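Local coordinates for protein alcohol dehydrogenase (Escherichia coli, PDB 5VM2) that is of unknown substrate specificity but probably oxidises an alcohol group with NAD or NADP as acceptor, as in other zinc-containing alcohol dehydrogenases, at residues A[24-29]-A[75-80]; A[145-150]-A[310-315]; A[171-176]-A[236-241]; A[256-261]-A[283-288]; A[317-322]-A[336-341]. All coordinates share one frame; numbering follows the deposited sequence.

Contact 1: A[24-29]-A[75-80]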
# COMPACT_ATOMS: atom_id res chain seq x y z
N PRO A 24 21.93 -15.39 -1.38
CA PRO A 24 20.62 -15.97 -1.09
C PRO A 24 20.75 -17.25 -0.28
O PRO A 24 21.59 -18.11 -0.59
CB PRO A 24 20.03 -16.24 -2.48
CG PRO A 24 21.08 -15.82 -3.48
CD PRO A 24 22.37 -15.64 -2.76
N LYS A 25 19.94 -17.37 0.76
CA LYS A 25 19.79 -18.66 1.42
C LYS A 25 19.16 -19.65 0.45
O LYS A 25 18.71 -19.29 -0.65
CB LYS A 25 18.95 -18.52 2.69
CG LYS A 25 19.39 -17.39 3.62
CD LYS A 25 20.47 -17.85 4.60
CE LYS A 25 20.63 -16.86 5.74
NZ LYS A 25 20.83 -15.47 5.25
N GLU A 26 19.12 -20.92 0.86
CA GLU A 26 18.74 -21.97 -0.08
C GLU A 26 17.29 -21.88 -0.54
O GLU A 26 16.93 -22.51 -1.54
CB GLU A 26 19.01 -23.34 0.52
CG GLU A 26 18.23 -23.64 1.79
CD GLU A 26 18.27 -25.11 2.14
OE1 GLU A 26 17.39 -25.56 2.91
OE2 GLU A 26 19.17 -25.82 1.65
N ASP A 27 16.44 -21.13 0.16
CA ASP A 27 15.05 -20.97 -0.24
C ASP A 27 14.75 -19.56 -0.75
O ASP A 27 13.57 -19.20 -0.87
CB ASP A 27 14.12 -21.32 0.92
CG ASP A 27 14.16 -20.29 2.04
OD1 ASP A 27 15.28 -19.86 2.40
OD2 ASP A 27 13.09 -19.91 2.55
N GLU A 28 15.77 -18.78 -1.07
CA GLU A 28 15.60 -17.38 -1.43
C GLU A 28 16.01 -17.12 -2.88
O GLU A 28 16.75 -17.90 -3.49
CB GLU A 28 16.42 -16.48 -0.50
CG GLU A 28 16.10 -16.65 0.97
CD GLU A 28 16.90 -15.72 1.87
OE1 GLU A 28 16.40 -15.39 2.97
OE2 GLU A 28 18.02 -15.34 1.49
N VAL A 29 15.51 -16.01 -3.41
CA VAL A 29 15.95 -15.48 -4.69
C VAL A 29 16.80 -14.25 -4.41
O VAL A 29 16.63 -13.56 -3.40
CB VAL A 29 14.76 -15.11 -5.61
CG1 VAL A 29 13.95 -16.35 -5.97
CG2 VAL A 29 13.88 -14.06 -4.96
N GLY A 75 18.73 -19.53 -4.46
CA GLY A 75 19.25 -20.51 -3.54
C GLY A 75 19.08 -21.92 -4.06
O GLY A 75 18.30 -22.20 -4.98
N SER A 76 19.81 -22.84 -3.44
CA SER A 76 19.96 -24.19 -3.98
C SER A 76 18.68 -25.01 -3.97
O SER A 76 18.62 -26.04 -4.64
CB SER A 76 21.05 -24.94 -3.20
OG SER A 76 20.66 -25.14 -1.85
N ARG A 77 17.64 -24.59 -3.24
CA ARG A 77 16.39 -25.32 -3.21
C ARG A 77 15.24 -24.56 -3.87
O ARG A 77 14.08 -24.96 -3.72
CB ARG A 77 16.01 -25.70 -1.77
CG ARG A 77 15.35 -27.06 -1.65
CD ARG A 77 15.03 -27.42 -0.20
NE ARG A 77 14.25 -26.38 0.46
CZ ARG A 77 12.93 -26.27 0.39
NH1 ARG A 77 12.23 -27.13 -0.33
NH2 ARG A 77 12.31 -25.28 1.03
N VAL A 78 15.54 -23.49 -4.59
CA VAL A 78 14.52 -22.70 -5.27
C VAL A 78 14.26 -23.31 -6.64
O VAL A 78 15.19 -23.46 -7.45
CB VAL A 78 14.93 -21.23 -5.40
CG1 VAL A 78 14.00 -20.49 -6.35
CG2 VAL A 78 14.94 -20.56 -4.03
N ARG A 79 13.01 -23.67 -6.91
CA ARG A 79 12.58 -24.18 -8.20
C ARG A 79 11.60 -23.27 -8.92
O ARG A 79 11.53 -23.31 -10.15
CB ARG A 79 11.94 -25.56 -8.05
CG ARG A 79 12.91 -26.64 -7.58
CD ARG A 79 13.94 -26.97 -8.66
NE ARG A 79 15.28 -26.53 -8.30
CZ ARG A 79 16.15 -27.28 -7.65
NH1 ARG A 79 15.83 -28.50 -7.27
NH2 ARG A 79 17.35 -26.79 -7.36
N LYS A 80 10.84 -22.46 -8.18
CA LYS A 80 9.83 -21.60 -8.80
C LYS A 80 10.45 -20.56 -9.71
O LYS A 80 9.80 -20.11 -10.67
CB LYS A 80 9.00 -20.91 -7.71
CG LYS A 80 7.95 -21.79 -7.05
CD LYS A 80 7.43 -21.18 -5.75
CE LYS A 80 6.70 -19.86 -5.99
NZ LYS A 80 6.17 -19.27 -4.73

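Contact 2: A[145-150]-A[310-315]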
# COMPACT_ATOMS: atom_id res chain seq x y z
N THR A 145 8.20 -3.95 -14.41
CA THR A 145 8.61 -3.97 -13.01
C THR A 145 8.12 -2.76 -12.23
O THR A 145 8.04 -2.83 -11.00
CB THR A 145 10.13 -4.09 -12.91
OG1 THR A 145 10.74 -3.13 -13.78
CG2 THR A 145 10.58 -5.49 -13.30
N MET A 146 7.78 -1.66 -12.91
CA MET A 146 7.15 -0.55 -12.19
C MET A 146 5.72 -0.91 -11.79
O MET A 146 5.29 -0.57 -10.68
CB MET A 146 7.15 0.72 -13.03
CG MET A 146 6.65 1.92 -12.24
SD MET A 146 6.46 3.40 -13.22
CE MET A 146 5.03 2.97 -14.22
N GLU A 147 4.98 -1.58 -12.67
CA GLU A 147 3.66 -2.09 -12.28
C GLU A 147 3.79 -3.14 -11.19
O GLU A 147 2.99 -3.17 -10.25
CB GLU A 147 2.94 -2.67 -13.50
CG GLU A 147 2.43 -1.64 -14.50
CD GLU A 147 1.84 -2.28 -15.74
OE1 GLU A 147 0.60 -2.22 -15.92
OE2 GLU A 147 2.60 -2.85 -16.54
N GLY A 148 4.79 -4.02 -11.30
CA GLY A 148 5.00 -5.01 -10.26
C GLY A 148 5.26 -4.38 -8.90
O GLY A 148 4.84 -4.91 -7.87
N THR A 149 5.94 -3.24 -8.89
CA THR A 149 6.15 -2.51 -7.65
C THR A 149 4.84 -2.04 -7.05
O THR A 149 4.64 -2.11 -5.83
CB THR A 149 7.08 -1.32 -7.91
OG1 THR A 149 8.33 -1.80 -8.42
CG2 THR A 149 7.32 -0.54 -6.63
N LEU A 150 3.91 -1.59 -7.89
CA LEU A 150 2.67 -1.05 -7.35
C LEU A 150 1.64 -2.12 -7.02
O LEU A 150 0.58 -1.79 -6.48
CB LEU A 150 2.08 -0.05 -8.34
CG LEU A 150 3.12 0.96 -8.82
CD1 LEU A 150 2.75 1.48 -10.20
CD2 LEU A 150 3.26 2.09 -7.82
N ASP A 310 -5.79 -0.40 -13.02
CA ASP A 310 -4.79 0.46 -13.66
C ASP A 310 -3.91 1.09 -12.58
O ASP A 310 -4.34 2.02 -11.88
CB ASP A 310 -5.47 1.52 -14.52
CG ASP A 310 -4.49 2.44 -15.27
OD1 ASP A 310 -3.26 2.39 -15.02
OD2 ASP A 310 -4.96 3.24 -16.11
N VAL A 311 -2.67 0.61 -12.46
CA VAL A 311 -1.71 1.22 -11.54
C VAL A 311 -0.70 2.12 -12.25
O VAL A 311 -0.12 3.00 -11.60
CB VAL A 311 -0.96 0.14 -10.72
CG1 VAL A 311 -1.93 -0.58 -9.79
CG2 VAL A 311 -0.23 -0.85 -11.62
N LYS A 312 -0.49 1.93 -13.56
CA LYS A 312 0.47 2.75 -14.29
C LYS A 312 0.02 4.20 -14.35
O LYS A 312 0.84 5.12 -14.22
CB LYS A 312 0.68 2.19 -15.69
CG LYS A 312 1.43 3.10 -16.64
CD LYS A 312 1.72 2.40 -17.97
CE LYS A 312 2.39 1.06 -17.75
NZ LYS A 312 3.68 1.19 -17.00
N SER A 313 -1.28 4.43 -14.56
CA SER A 313 -1.80 5.79 -14.63
C SER A 313 -1.67 6.54 -13.31
O SER A 313 -1.81 7.76 -13.30
CB SER A 313 -3.27 5.76 -15.06
OG SER A 313 -3.40 5.35 -16.41
N MET A 314 -1.42 5.84 -12.20
CA MET A 314 -1.34 6.54 -10.92
C MET A 314 0.03 7.16 -10.68
O MET A 314 0.13 8.11 -9.90
CB MET A 314 -1.69 5.57 -9.79
CG MET A 314 -3.08 4.97 -9.96
SD MET A 314 -3.51 3.80 -8.66
CE MET A 314 -3.17 4.80 -7.20
N VAL A 315 1.07 6.68 -11.36
CA VAL A 315 2.42 7.19 -11.15
C VAL A 315 2.51 8.60 -11.72
O VAL A 315 2.42 8.80 -12.93
CB VAL A 315 3.47 6.27 -11.79
CG1 VAL A 315 4.87 6.82 -11.54
CG2 VAL A 315 3.35 4.87 -11.23
O HOH W 1 -1.36 -0.60 -14.88

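Contact 3: A[171-176]-A[236-241]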
# COMPACT_ATOMS: atom_id res chain seq x y z
N LYS A 171 -23.64 -0.12 -1.99
CA LYS A 171 -23.23 1.25 -2.25
C LYS A 171 -22.03 1.58 -1.38
O LYS A 171 -22.05 1.30 -0.18
CB LYS A 171 -24.37 2.23 -1.98
CG LYS A 171 -25.58 2.04 -2.87
CD LYS A 171 -26.55 3.19 -2.72
CE LYS A 171 -25.96 4.48 -3.23
NZ LYS A 171 -25.87 4.52 -4.72
N ILE A 172 -21.01 2.17 -1.98
CA ILE A 172 -19.71 2.33 -1.33
C ILE A 172 -19.32 3.80 -1.31
O ILE A 172 -19.50 4.52 -2.30
CB ILE A 172 -18.65 1.46 -2.04
CG1 ILE A 172 -19.01 -0.02 -1.87
CG2 ILE A 172 -17.25 1.74 -1.49
CD1 ILE A 172 -17.94 -0.96 -2.32
N ILE A 173 -18.79 4.24 -0.17
CA ILE A 173 -18.19 5.56 -0.01
C ILE A 173 -16.74 5.35 0.39
O ILE A 173 -16.46 4.64 1.36
CB ILE A 173 -18.92 6.41 1.04
CG1 ILE A 173 -20.36 6.68 0.62
CG2 ILE A 173 -18.16 7.71 1.25
CD1 ILE A 173 -21.18 7.39 1.68
N ILE A 174 -15.83 5.95 -0.36
CA ILE A 174 -14.41 5.91 -0.06
C ILE A 174 -13.97 7.30 0.37
O ILE A 174 -14.05 8.25 -0.42
CB ILE A 174 -13.60 5.41 -1.26
CG1 ILE A 174 -13.98 3.95 -1.55
CG2 ILE A 174 -12.11 5.55 -1.01
CD1 ILE A 174 -13.37 3.41 -2.79
N LEU A 175 -13.54 7.43 1.62
CA LEU A 175 -13.04 8.69 2.15
C LEU A 175 -11.54 8.75 1.89
O LEU A 175 -10.76 8.05 2.55
CB LEU A 175 -13.37 8.83 3.63
CG LEU A 175 -14.85 8.75 4.00
CD1 LEU A 175 -15.03 8.91 5.51
CD2 LEU A 175 -15.67 9.78 3.25
N GLY A 176 -11.14 9.57 0.93
CA GLY A 176 -9.74 9.68 0.57
C GLY A 176 -9.47 9.19 -0.83
O GLY A 176 -9.84 8.06 -1.19
N MET A 236 -30.14 6.75 3.12
CA MET A 236 -30.05 5.47 3.81
C MET A 236 -28.65 5.18 4.34
O MET A 236 -28.51 4.35 5.25
CB MET A 236 -30.47 4.32 2.89
CG MET A 236 -31.64 4.63 1.97
SD MET A 236 -33.23 4.65 2.83
CE MET A 236 -34.12 5.90 1.90
N GLY A 237 -27.63 5.89 3.89
CA GLY A 237 -26.26 5.55 4.23
C GLY A 237 -25.70 4.50 3.29
O GLY A 237 -26.42 3.79 2.59
N ALA A 238 -24.38 4.40 3.27
CA ALA A 238 -23.70 3.45 2.40
C ALA A 238 -23.57 2.08 3.06
O ALA A 238 -23.46 1.98 4.29
CB ALA A 238 -22.32 3.97 2.00
N ASP A 239 -23.59 1.03 2.24
CA ASP A 239 -23.33 -0.32 2.74
C ASP A 239 -21.95 -0.42 3.38
O ASP A 239 -21.78 -1.06 4.42
CB ASP A 239 -23.45 -1.34 1.61
CG ASP A 239 -24.86 -1.45 1.08
OD1 ASP A 239 -25.26 -0.59 0.27
OD2 ASP A 239 -25.56 -2.41 1.48
N ILE A 240 -20.95 0.18 2.75
CA ILE A 240 -19.57 0.11 3.21
C ILE A 240 -18.96 1.50 3.09
O ILE A 240 -19.10 2.14 2.04
CB ILE A 240 -18.73 -0.90 2.39
CG1 ILE A 240 -19.37 -2.29 2.40
CG2 ILE A 240 -17.32 -0.95 2.93
CD1 ILE A 240 -18.95 -3.16 1.22
N VAL A 241 -18.31 1.96 4.15
CA VAL A 241 -17.53 3.19 4.10
C VAL A 241 -16.08 2.81 4.35
O VAL A 241 -15.76 2.19 5.39
CB VAL A 241 -18.00 4.22 5.13
CG1 VAL A 241 -17.18 5.51 4.99
CG2 VAL A 241 -19.48 4.52 4.96

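Contact 4: A[256-261]-A[283-288]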
# COMPACT_ATOMS: atom_id res chain seq x y z
N TYR A 256 -21.54 8.87 10.40
CA TYR A 256 -22.66 9.58 9.81
C TYR A 256 -22.95 9.17 8.37
O TYR A 256 -23.94 9.64 7.80
CB TYR A 256 -22.39 11.09 9.90
CG TYR A 256 -22.21 11.55 11.33
CD1 TYR A 256 -20.94 11.62 11.90
CD2 TYR A 256 -23.30 11.90 12.11
CE1 TYR A 256 -20.78 12.03 13.21
CE2 TYR A 256 -23.14 12.32 13.42
CZ TYR A 256 -21.88 12.38 13.97
OH TYR A 256 -21.72 12.79 15.27
N LEU A 257 -22.12 8.31 7.78
CA LEU A 257 -22.21 7.98 6.37
C LEU A 257 -22.65 6.55 6.09
O LEU A 257 -23.01 6.25 4.94
CB LEU A 257 -20.86 8.21 5.68
CG LEU A 257 -20.27 9.62 5.80
CD1 LEU A 257 -18.92 9.68 5.11
CD2 LEU A 257 -21.21 10.64 5.21
N VAL A 258 -22.63 5.67 7.09
CA VAL A 258 -22.87 4.24 6.91
C VAL A 258 -24.31 3.93 7.25
O VAL A 258 -24.93 4.57 8.12
CB VAL A 258 -21.89 3.41 7.78
CG1 VAL A 258 -22.15 3.65 9.25
CG2 VAL A 258 -21.97 1.92 7.45
N MET A 259 -24.87 2.93 6.57
CA MET A 259 -26.22 2.49 6.86
C MET A 259 -26.24 1.55 8.07
O MET A 259 -25.22 0.96 8.44
CB MET A 259 -26.82 1.75 5.66
CG MET A 259 -26.34 0.32 5.53
SD MET A 259 -27.04 -0.55 4.11
CE MET A 259 -28.49 0.43 3.75
N ARG A 260 -27.42 1.41 8.67
CA ARG A 260 -27.58 0.42 9.72
C ARG A 260 -27.19 -0.96 9.21
O ARG A 260 -27.45 -1.30 8.05
CB ARG A 260 -29.02 0.42 10.23
CG ARG A 260 -30.06 0.15 9.15
CD ARG A 260 -31.46 0.32 9.70
NE ARG A 260 -31.70 1.67 10.19
CZ ARG A 260 -32.66 2.00 11.04
NH1 ARG A 260 -33.49 1.07 11.50
NH2 ARG A 260 -32.80 3.26 11.44
N GLY A 261 -26.54 -1.74 10.06
CA GLY A 261 -26.04 -3.03 9.64
C GLY A 261 -24.86 -3.00 8.69
O GLY A 261 -24.41 -4.06 8.27
N ARG A 283 -27.14 0.39 15.43
CA ARG A 283 -27.91 -0.72 14.86
C ARG A 283 -27.00 -1.68 14.08
O ARG A 283 -27.13 -1.88 12.87
CB ARG A 283 -29.04 -0.18 13.99
CG ARG A 283 -30.21 0.31 14.83
CD ARG A 283 -31.41 0.69 13.99
NE ARG A 283 -32.62 0.83 14.80
CZ ARG A 283 -32.87 1.86 15.60
NH1 ARG A 283 -31.99 2.85 15.71
NH2 ARG A 283 -34.00 1.90 16.30
N GLU A 284 -26.06 -2.27 14.83
CA GLU A 284 -25.24 -3.40 14.39
C GLU A 284 -24.29 -3.03 13.25
O GLU A 284 -24.00 -3.85 12.38
CB GLU A 284 -26.12 -4.60 14.02
CG GLU A 284 -27.22 -4.83 15.05
CD GLU A 284 -27.53 -6.29 15.28
OE1 GLU A 284 -27.74 -6.66 16.46
OE2 GLU A 284 -27.58 -7.06 14.30
N VAL A 285 -23.79 -1.80 13.27
CA VAL A 285 -22.70 -1.41 12.39
C VAL A 285 -21.40 -2.04 12.89
O VAL A 285 -21.20 -2.23 14.09
CB VAL A 285 -22.60 0.13 12.33
CG1 VAL A 285 -21.31 0.58 11.63
CG2 VAL A 285 -23.82 0.71 11.62
N THR A 286 -20.52 -2.38 11.94
CA THR A 286 -19.23 -2.97 12.23
C THR A 286 -18.12 -2.02 11.78
O THR A 286 -18.15 -1.53 10.65
CB THR A 286 -19.09 -4.32 11.53
OG1 THR A 286 -19.96 -5.28 12.15
CG2 THR A 286 -17.67 -4.81 11.61
N ILE A 287 -17.16 -1.77 12.66
CA ILE A 287 -15.95 -1.04 12.33
C ILE A 287 -14.80 -2.03 12.37
O ILE A 287 -14.56 -2.66 13.41
CB ILE A 287 -15.69 0.12 13.30
CG1 ILE A 287 -16.86 1.10 13.32
CG2 ILE A 287 -14.39 0.85 12.94
CD1 ILE A 287 -16.74 2.16 14.41
N GLN A 288 -14.09 -2.19 11.26
CA GLN A 288 -12.96 -3.11 11.22
C GLN A 288 -11.74 -2.40 10.67
O GLN A 288 -11.81 -1.75 9.63
CB GLN A 288 -13.27 -4.35 10.38
CG GLN A 288 -12.16 -5.42 10.52
CD GLN A 288 -12.51 -6.73 9.85
OE1 GLN A 288 -13.40 -6.79 9.01
NE2 GLN A 288 -11.80 -7.79 10.22

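Contact 5: A[317-322]-A[336-341]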
# COMPACT_ATOMS: atom_id res chain seq x y z
N HIS A 317 5.16 10.76 -10.58
CA HIS A 317 6.56 11.19 -10.49
C HIS A 317 7.46 9.97 -10.42
O HIS A 317 7.20 9.04 -9.66
CB HIS A 317 6.78 12.08 -9.26
CG HIS A 317 5.95 13.32 -9.24
ND1 HIS A 317 4.67 13.35 -8.73
CD2 HIS A 317 6.21 14.57 -9.68
CE1 HIS A 317 4.18 14.57 -8.84
NE2 HIS A 317 5.09 15.33 -9.42
N ILE A 318 8.53 9.99 -11.21
CA ILE A 318 9.57 8.96 -11.18
C ILE A 318 10.89 9.65 -10.89
O ILE A 318 11.30 10.56 -11.61
CB ILE A 318 9.64 8.18 -12.50
CG1 ILE A 318 8.32 7.45 -12.76
CG2 ILE A 318 10.80 7.20 -12.48
CD1 ILE A 318 8.23 6.82 -14.13
N TYR A 319 11.56 9.21 -9.83
CA TYR A 319 12.84 9.74 -9.38
C TYR A 319 13.96 8.75 -9.67
O TYR A 319 13.76 7.54 -9.58
CB TYR A 319 12.81 10.05 -7.88
CG TYR A 319 11.72 11.00 -7.45
CD1 TYR A 319 10.47 10.52 -7.06
CD2 TYR A 319 11.92 12.37 -7.44
CE1 TYR A 319 9.47 11.39 -6.67
CE2 TYR A 319 10.92 13.24 -7.06
CZ TYR A 319 9.70 12.74 -6.68
OH TYR A 319 8.70 13.61 -6.29
N ASP A 320 15.12 9.25 -10.08
CA ASP A 320 16.30 8.40 -10.15
C ASP A 320 16.78 8.05 -8.74
O ASP A 320 16.59 8.82 -7.79
CB ASP A 320 17.41 9.08 -10.94
CG ASP A 320 17.23 8.95 -12.44
OD1 ASP A 320 16.61 7.97 -12.88
OD2 ASP A 320 17.71 9.84 -13.18
N TYR A 321 17.40 6.88 -8.62
CA TYR A 321 17.85 6.39 -7.32
C TYR A 321 18.88 7.32 -6.68
O TYR A 321 18.82 7.60 -5.48
CB TYR A 321 18.39 4.97 -7.48
CG TYR A 321 19.16 4.41 -6.30
CD1 TYR A 321 18.52 4.11 -5.11
CD2 TYR A 321 20.52 4.15 -6.40
CE1 TYR A 321 19.22 3.57 -4.04
CE2 TYR A 321 21.23 3.62 -5.35
CZ TYR A 321 20.58 3.33 -4.17
OH TYR A 321 21.30 2.81 -3.12
N ARG A 322 19.83 7.83 -7.47
CA ARG A 322 20.81 8.71 -6.84
C ARG A 322 20.19 10.03 -6.40
O ARG A 322 20.72 10.68 -5.50
CB ARG A 322 21.98 8.97 -7.79
CG ARG A 322 22.99 10.00 -7.28
CD ARG A 322 24.13 10.24 -8.27
NE ARG A 322 24.51 11.66 -8.33
CZ ARG A 322 25.58 12.12 -8.97
NH1 ARG A 322 26.39 11.27 -9.60
NH2 ARG A 322 25.85 13.41 -8.98
N ARG A 336 0.85 17.77 -2.24
CA ARG A 336 -0.37 18.23 -2.90
C ARG A 336 -0.50 17.70 -4.32
O ARG A 336 -1.63 17.55 -4.82
CB ARG A 336 -0.39 19.76 -2.92
CG ARG A 336 -1.74 20.38 -3.26
CD ARG A 336 -1.65 21.23 -4.53
NE ARG A 336 -2.97 21.65 -4.99
CZ ARG A 336 -3.73 20.95 -5.84
NH1 ARG A 336 -3.30 19.79 -6.32
NH2 ARG A 336 -4.92 21.41 -6.21
N ASP A 337 0.61 17.43 -4.99
CA ASP A 337 0.60 17.13 -6.42
C ASP A 337 1.03 15.70 -6.74
O ASP A 337 1.13 15.36 -7.92
CB ASP A 337 1.49 18.12 -7.17
CG ASP A 337 0.81 19.46 -7.39
OD1 ASP A 337 -0.24 19.50 -8.05
OD2 ASP A 337 1.33 20.48 -6.89
N ILE A 338 1.26 14.87 -5.74
CA ILE A 338 1.74 13.51 -5.95
C ILE A 338 0.61 12.53 -5.66
O ILE A 338 0.09 12.49 -4.54
CB ILE A 338 2.97 13.20 -5.09
CG1 ILE A 338 4.11 14.17 -5.41
CG2 ILE A 338 3.42 11.76 -5.31
CD1 ILE A 338 5.35 13.96 -4.56
N ILE A 339 0.23 11.76 -6.67
CA ILE A 339 -0.62 10.59 -6.43
C ILE A 339 0.23 9.41 -6.00
O ILE A 339 0.00 8.81 -4.94
CB ILE A 339 -1.44 10.27 -7.69
CG1 ILE A 339 -2.26 11.49 -8.12
CG2 ILE A 339 -2.34 9.08 -7.45
CD1 ILE A 339 -3.34 11.86 -7.13
N LYS A 340 1.24 9.07 -6.80
CA LYS A 340 2.18 8.01 -6.45
C LYS A 340 3.53 8.34 -7.07
O LYS A 340 3.62 8.53 -8.28
CB LYS A 340 1.69 6.65 -6.93
CG LYS A 340 2.53 5.48 -6.43
CD LYS A 340 2.57 5.42 -4.91
CE LYS A 340 2.96 4.04 -4.43
NZ LYS A 340 3.30 4.03 -2.98
N GLY A 341 4.56 8.40 -6.24
CA GLY A 341 5.92 8.54 -6.71
C GLY A 341 6.64 7.21 -6.60
O GLY A 341 6.36 6.41 -5.71

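Contact 1: A[24-29]-A[75-80]
Two backbone hydrogen bonds join the turn K25-E28 to the turn G75-V78. G75 N donates to E28 O at 2.7 Å, nearly straight, and R77 N reaches a lone pair of E26 O in the carbonyl plane at 2.8 Å. Between them the main chains press together: G75 CA lies 3.2 Å from K25 O as a CA-H...O contact, an approach possible because glycine has no side chain there. In van der Waals contact, S76 OG rests against E26 CB, and V78 CG2, set anti to its own carbonyl carbon, lies as a methyl on E28 O at 3.3 Å. The apolar pair is V78 and V29, whose side chains cross at about a right angle and meet through their CG1 atoms at 4.2 Å. Charge plays a looser part: E26 OE1 stands at the edge of the R77 guanidinium, 4.1 Å from R77 NE and beyond a salt bridge. Two type I beta turns thus meet where strands 28-37 and 67-74, antiparallel neighbours of the mixed sheet within the GroES-like domain, have their ends.

Contact 2: A[145-150]-A[310-315]
L150 meets both V311 and V315, and its course traces the apolar half of this contact. Its CB opposes V311 CB at 3.9 Å. With CG anti to the carbonyl carbon (chi1 -49°), the branch CD1 is carried on to V311 O and V315 CG2, 3.5 and 3.6 Å away. One helical turn earlier M146 also points at the loop, then bends at its last torsion, bringing CE 3.9 Å from V315 CG2 and 3.6 Å from K312 NZ. E147 packs its CG against V311 CG2. Its carboxylate carbon passes K312 CE at an angle, but E147 OE2 and K312 NZ remain 4.2 Å apart, too far for a salt bridge; that lysine instead pairs with D144. A water links the other carboxylate oxygen to the loop's backbone, donating to E147 OE1 at 2.7 Å and accepting from K312 N. The chemistry is therefore divided: aliphatic packing fixes the loop against helix 145-163, and the polar side is joined through water and by the salt bridge of K312 to D144, just before the helix.

Contact 3: A[171-176]-A[236-241]
I172-I173 and I240-V241 pair as parallel strands, with I172 bridging I240 and I173 bridging V241, the latter pair 4.8 Å apart between CA atoms. I173 N donates to I240 O at 3.1 Å, nearly straight, and the same oxygen receives a CA-H...O contact from I172. Where A238 and D239 lead in round a corner the pattern is less regular: K171 O takes only weak bonds from D239 N and I240 N. The bend of the chain at D239 allows its side chain to add a firmer link. D239 OD1 accepts from K171 N at 2.8 Å, although the donor arrives from above the carboxylate, 45° out of its plane. This aspartate has CG beside its backbone N (chi1 -66°), which swings the carboxylate back to the neighbouring strand.

The aliphatic side chains divide between two faces. I172 and I240 share one, their CD1 atoms 4.3 Å apart; I173 and V241 share the other. There I173 CD1 meets A238 CB at 3.6 Å, and L175 CD1 approaches V241 CG1 at 4.1 Å. Helix 179-190 packs on the face of I172, through C188, while V258 covers V241. These are the adjacent central strands of a six-stranded parallel sheet in 3-2-1-4-5-6 order. G176 then opens a GxGxxG sequence leading into helix 179-190, consistent with the dinucleotide-binding turn of a Rossmann fold.

Contact 4: A[256-261]-A[283-288]
G261 N donates to R283 O at 2.9 Å, the polar bond that ties the corner at R260-G261 to the loop before strand 286-290. The N-H...O angle is a modest 137°, and the donor is tilted 21° from the carbonyl plane. Close by, G261 CA points a hydrogen at E284 O across 3.5 Å. On one side of this junction R260 and R283 run side by side in the same direction, beginning with their CB atoms 3.8 Å apart. R283 is extended from CG to NE, whereas R260 bends at chi3, which turns its guanidinium over the partner chain. R283 CD consequently lies over one face of that guanidinium, 3.3 Å from R260 NH1. The two guanidinium planes are only 20° apart, and R260 NH1 comes within 3.4 Å of R283 NE, a pair of donors that cannot bond to each other. On the other side the contact becomes apolar: V258 and V285 meet tip to tip, V258 CG1 lying 4.0 Å from V285 CG1. V285 CG2 touches M259 O. Beyond it, T286 bonds to strand 262-267 and begins strand 286-290, an edge strand of the parallel sheet within this chain. The close arginines probably incur a repulsive cost, eased by solvent at this exposed surface and probably outweighed by the backbone bond, the valine packing and R283 CD on the guanidinium face.

Contact 5: A[317-322]-A[336-341]
H317 places its imidazole across I338 at about a right angle, with ND1 and CE1 each 3.5 Å from I338 CG1. At the ring edge, and in its plane, D337 O comes 3.3 Å from H317 CE1. A first torsion that sets CG beside the backbone N (chi1 -59°) carries the histidine ring to both of these partners. I338 also reaches Y319 from the opposite direction, bringing I338 CD1 3.8 Å from the phenol OH of Y319.

Behind these side chains the main chains come together at H317 and G341, whose CA atoms are 4.7 Å apart in a parallel bridge. G341 CA makes a CA-H...O contact with H317 O at 3.3 Å. The two strands, 315-320 and 340-344, are the flanks of a beta-alpha-beta unit, connected by helix 324-333. Farther along, H317 and Y319 bond through their backbones to V342, continuing the parallel pairing.

The second shell comes from several directions. E330 OE1, on the connecting helix, is hydrogen-bonded to Y319 OH and so ties the phenol to the crossover. I339 N donates to T316 OG1, a backbone-to-side-chain link between the residues just before H317 and K340. K340 turns away from H317 and sends NZ to a salt bridge with E66, itself a ligand of the bound magnesium ion.

Contact 3 is the buried member of the set, held by strand pairing and aliphatic side chains; contact 4 is a surface contact in which backbone bonding and valine packing accompany two crowded arginines. They touch nonetheless, since A238 probably exchanges hydrogen bonds with L257 and M259, and both reach the parallel sheet. Contacts 1, 2 and 5 are partly buried. Contacts 1 and 5 reach neighbouring strands of the mixed sheet, though their nearest atoms are about 17 Å apart: one joins turns through main-chain bonds, the other adds side-chain packing on isoleucine to a parallel strand bridge. Contact 2 adjoins contact 5, where L150 and V315 pack on K340, and differs in its water bridge.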